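Local coordinates for protein rhodopsin (Rubrobacter xylanophilus, PDB 6KFQ) that binds retinal within a bundle of membrane-spanning helices and works as a light-driven proton pump of high thermal stability, at residues I129-S134 and V181-T186. Residues are numbered along the deposited sequence; the frame is centred on the assembly and turned at random.
Sequences ILFIIS and VWLIGT. With RET (retinal), chain R; MPG ([(Z)-octadec-9-enyl] (2R)-2,3-bis(oxidanyl)propanoate), chain B.
With CG of each ring anti to its own backbone nitrogen (chi1 176° in Phe131 and -164° in Trp182), the two aromatic side chains reach past one another from facing helices. Their planes are inclined by 29° and offset, bringing only their margins together: the centroid of the Phe131 ring is 4.9 Å from that of the six-membered ring of Trp182. The touch is therefore made at a rim, where Phe131 CD1 sits over one indole face, 3.4 Å from Trp182 CE3. The side chain of Leu183 runs across that of Phe131 at roughly a right angle. Its CD2 lies over a Phe131 face, 3.9 Å from the ring centroid in a CH-pi contact, while Leu183 CG approaches Phe131 CZ to 3.5 Å. These three buried side chains bridge helices 124-153 and 158-184 of the seven-helix microbial rhodopsin fold. The two backbones keep their distance, with Phe131 CA and Leu183 CA 9.1 Å apart. The ring end of retinal fits beside them. Retinal C2 rests over the same indole face as Phe131 CD1, 3.6 Å from Trp182 CD1, and retinal C3 meets the phenyl ring obliquely. Ser134, about one turn beyond Phe131, brings its hydroxyl up to the retinal ring: OG lies 3.1 Å from retinal C3 and is hydrogen-bonded to Met111 O on helix 98-120. A weak hydrogen bond joins Trp182 NE1 to Tyr72 OH. On their lipid side, Phe131 and Leu183 both touch a bound octadecenyl glycerate lipid, whereas Ile129, Leu130 and Ile133 pack against the chain of another.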
loop_
_atom_site.group_PDB
_atom_site.type_symbol
_atom_site.label_atom_id
_atom_site.label_comp_id
_atom_site.label_asym_id
_atom_site.label_seq_id
_atom_site.Cartn_x
_atom_site.Cartn_y
_atom_site.Cartn_z
ATOM N N ILE A 129 -14.912 -5.549 -16.751
ATOM C CA ILE A 129 -15.741 -4.519 -16.129
ATOM C C ILE A 129 -15.301 -4.279 -14.687
ATOM O O ILE A 129 -15.292 -3.140 -14.208
ATOM C CB ILE A 129 -17.238 -4.885 -16.223
ATOM C CG1 ILE A 129 -18.101 -3.724 -15.733
ATOM C CG2 ILE A 129 -17.560 -6.131 -15.424
ATOM C CD1 ILE A 129 -18.082 -2.524 -16.654
ATOM N N LEU A 130 -14.918 -5.343 -13.979
ATOM C CA LEU A 130 -14.472 -5.177 -12.597
ATOM C C LEU A 130 -13.125 -4.472 -12.515
ATOM O O LEU A 130 -12.874 -3.725 -11.560
ATOM C CB LEU A 130 -14.398 -6.535 -11.905
ATOM C CG LEU A 130 -15.759 -7.183 -11.691
ATOM C CD1 LEU A 130 -15.613 -8.627 -11.212
ATOM C CD2 LEU A 130 -16.552 -6.357 -10.713
ATOM N N PHE A 131 -12.250 -4.688 -13.497
ATOM C CA PHE A 131 -11.002 -3.933 -13.514
ATOM C C PHE A 131 -11.280 -2.453 -13.736
ATOM O O PHE A 131 -10.608 -1.590 -13.163
ATOM C CB PHE A 131 -10.063 -4.488 -14.588
ATOM C CG PHE A 131 -8.790 -3.707 -14.739
ATOM C CD1 PHE A 131 -7.670 -4.024 -13.974
ATOM C CD2 PHE A 131 -8.713 -2.644 -15.629
ATOM C CE1 PHE A 131 -6.506 -3.296 -14.095
ATOM C CE2 PHE A 131 -7.553 -1.903 -15.756
ATOM C CZ PHE A 131 -6.440 -2.234 -14.982
ATOM N N ILE A 132 -12.272 -2.136 -14.563
ATOM C CA ILE A 132 -12.599 -0.734 -14.792
ATOM C C ILE A 132 -13.162 -0.105 -13.527
ATOM O O ILE A 132 -12.788 1.015 -13.155
ATOM C CB ILE A 132 -13.576 -0.594 -15.970
ATOM C CG1 ILE A 132 -12.962 -1.221 -17.212
ATOM C CG2 ILE A 132 -13.885 0.875 -16.224
ATOM C CD1 ILE A 132 -11.659 -0.606 -17.596
ATOM N N ILE A 133 -14.092 -0.800 -12.862
ATOM C CA ILE A 133 -14.635 -0.282 -11.608
ATOM C C ILE A 133 -13.512 -0.051 -10.599
ATOM O O ILE A 133 -13.456 0.986 -9.929
ATOM C CB ILE A 133 -15.711 -1.238 -11.055
ATOM C CG1 ILE A 133 -16.887 -1.326 -12.027
ATOM C CG2 ILE A 133 -16.208 -0.758 -9.709
ATOM C CD1 ILE A 133 -17.823 -2.486 -11.759
ATOM N N SER A 134 -12.585 -0.998 -10.502
ATOM C CA SER A 134 -11.475 -0.846 -9.561
ATOM C C SER A 134 -10.619 0.373 -9.909
ATOM O O SER A 134 -10.277 1.181 -9.037
ATOM C CB SER A 134 -10.636 -2.125 -9.544
ATOM O OG SER A 134 -9.591 -2.008 -8.589
ATOM N N VAL A 181 0.998 -3.859 -13.697
ATOM C CA VAL A 181 1.487 -5.216 -13.459
ATOM C C VAL A 181 0.338 -6.212 -13.573
ATOM O O VAL A 181 0.458 -7.260 -14.219
ATOM C CB VAL A 181 2.173 -5.307 -12.086
ATOM C CG1 VAL A 181 2.508 -6.757 -11.785
ATOM C CG2 VAL A 181 3.428 -4.437 -12.058
ATOM N N TRP A 182 -0.792 -5.894 -12.935
ATOM C CA TRP A 182 -1.989 -6.722 -13.040
ATOM C C TRP A 182 -2.330 -6.988 -14.500
ATOM O O TRP A 182 -2.602 -8.128 -14.895
ATOM C CB TRP A 182 -3.146 -6.009 -12.334
ATOM C CG TRP A 182 -4.354 -6.831 -11.999
ATOM C CD1 TRP A 182 -4.646 -7.393 -10.791
ATOM C CD2 TRP A 182 -5.471 -7.119 -12.858
ATOM N NE1 TRP A 182 -5.866 -8.027 -10.846
ATOM C CE2 TRP A 182 -6.392 -7.878 -12.104
ATOM C CE3 TRP A 182 -5.769 -6.825 -14.193
ATOM C CZ2 TRP A 182 -7.602 -8.345 -12.639
ATOM C CZ3 TRP A 182 -6.986 -7.286 -14.728
ATOM C CH2 TRP A 182 -7.880 -8.040 -13.949
ATOM N N LEU A 183 -2.278 -5.944 -15.327
ATOM C CA LEU A 183 -2.709 -6.084 -16.715
ATOM C C LEU A 183 -1.740 -6.916 -17.542
ATOM O O LEU A 183 -2.170 -7.622 -18.462
ATOM C CB LEU A 183 -2.889 -4.712 -17.361
ATOM C CG LEU A 183 -4.183 -3.964 -17.049
ATOM C CD1 LEU A 183 -4.113 -2.586 -17.677
ATOM C CD2 LEU A 183 -5.411 -4.714 -17.577
ATOM N N ILE A 184 -0.436 -6.843 -17.260
ATOM C CA ILE A 184 0.494 -7.657 -18.034
ATOM C C ILE A 184 0.643 -9.057 -17.455
ATOM O O ILE A 184 1.074 -9.971 -18.175
ATOM C CB ILE A 184 1.873 -6.987 -18.168
ATOM C CG1 ILE A 184 2.556 -6.857 -16.808
ATOM C CG2 ILE A 184 1.727 -5.620 -18.838
ATOM C CD1 ILE A 184 3.931 -6.238 -16.896
ATOM N N GLY A 185 0.265 -9.260 -16.196
ATOM C CA GLY A 185 0.436 -10.538 -15.538
ATOM C C GLY A 185 -0.688 -11.502 -15.862
ATOM O O GLY A 185 -1.467 -11.312 -16.800
ATOM N N THR A 186 -0.790 -12.542 -15.029
ATOM C CA THR A 186 -1.706 -13.644 -15.307
ATOM C C THR A 186 -3.164 -13.241 -15.111
ATOM O O THR A 186 -4.054 -13.825 -15.741
ATOM C CB THR A 186 -1.356 -14.835 -14.415
ATOM O OG1 THR A 186 -1.506 -14.460 -13.040
ATOM C CG2 THR A 186 0.090 -15.258 -14.651
HETATM C C1 RET R . -5.487 -3.591 -8.773
HETATM C C2 RET R . -6.238 -4.226 -9.952
HETATM C C3 RET R . -7.481 -3.483 -10.393
HETATM C C4 RET R . -7.169 -2.038 -10.729
HETATM C C5 RET R . -6.220 -1.372 -9.756
HETATM C C6 RET R . -5.533 -2.050 -8.819
HETATM C C7 RET R . -4.637 -1.330 -7.926
HETATM C C8 RET R . -3.943 -1.754 -6.835
HETATM C C9 RET R . -3.050 -1.015 -5.972
HETATM C C10 RET R . -2.324 -1.694 -5.065
HETATM C C11 RET R . -1.389 -1.166 -4.113
HETATM C C12 RET R . -0.772 -1.971 -3.254
HETATM C C13 RET R . 0.174 -1.593 -2.230
HETATM C C14 RET R . 0.611 -2.543 -1.369
HETATM C C15 RET R . 1.514 -2.379 -0.266
HETATM C C16 RET R . -6.131 -4.115 -7.482
HETATM C C17 RET R . -4.050 -4.138 -8.872
HETATM C C18 RET R . -6.282 0.129 -9.834
HETATM C C19 RET R . -2.952 0.474 -6.141
HETATM C C20 RET R . 0.597 -0.153 -2.153
HETATM C C2 MPG B . -20.090 -7.748 -12.971
HETATM C C3 MPG B . -20.270 -6.489 -12.149
HETATM C C4 MPG B . -20.239 -5.220 -12.969
HETATM C C5 MPG B . -21.569 -4.806 -13.555
HETATM C C6 MPG B . -22.458 -4.029 -12.608
HETATM C C7 MPG B . -21.965 -2.618 -12.307
HETATM C C8 MPG B . -22.874 -1.812 -11.426
HETATM C C9 MPG B . -22.448 -0.382 -11.286
HETATM C C10 MPG B . -22.182 0.281 -10.184
HETATM C C11 MPG B . -21.714 1.704 -10.154
HETATM C C12 MPG B . -22.566 2.627 -9.332
HETATM C C13 MPG B . -22.199 2.700 -7.857
HETATM C C14 MPG B . -22.978 3.741 -7.087
HETATM C C15 MPG B . -22.494 3.988 -5.674
HETATM C C16 MPG B . -23.256 5.078 -4.953
HETATM C C17 MPG B . -22.808 5.399 -3.551
HETATM C C18 MPG B . -23.641 6.467 -2.878
HETATM O O1 MPG B . -19.504 -10.090 -12.978
HETATM C C1 MPG B . -19.853 -8.973 -12.128
HETATM C CXD MPG B . -18.965 -12.371 -13.367
HETATM O O2 MPG B . -18.952 -11.886 -14.699
HETATM C C21 MPG B . -19.990 -13.481 -13.190
HETATM O O3 MPG B . -19.698 -14.547 -14.080
HETATM O O4 MPG B . -19.143 -11.409 -11.189
HETATM C CX3 MPG B . -19.216 -11.242 -12.379
#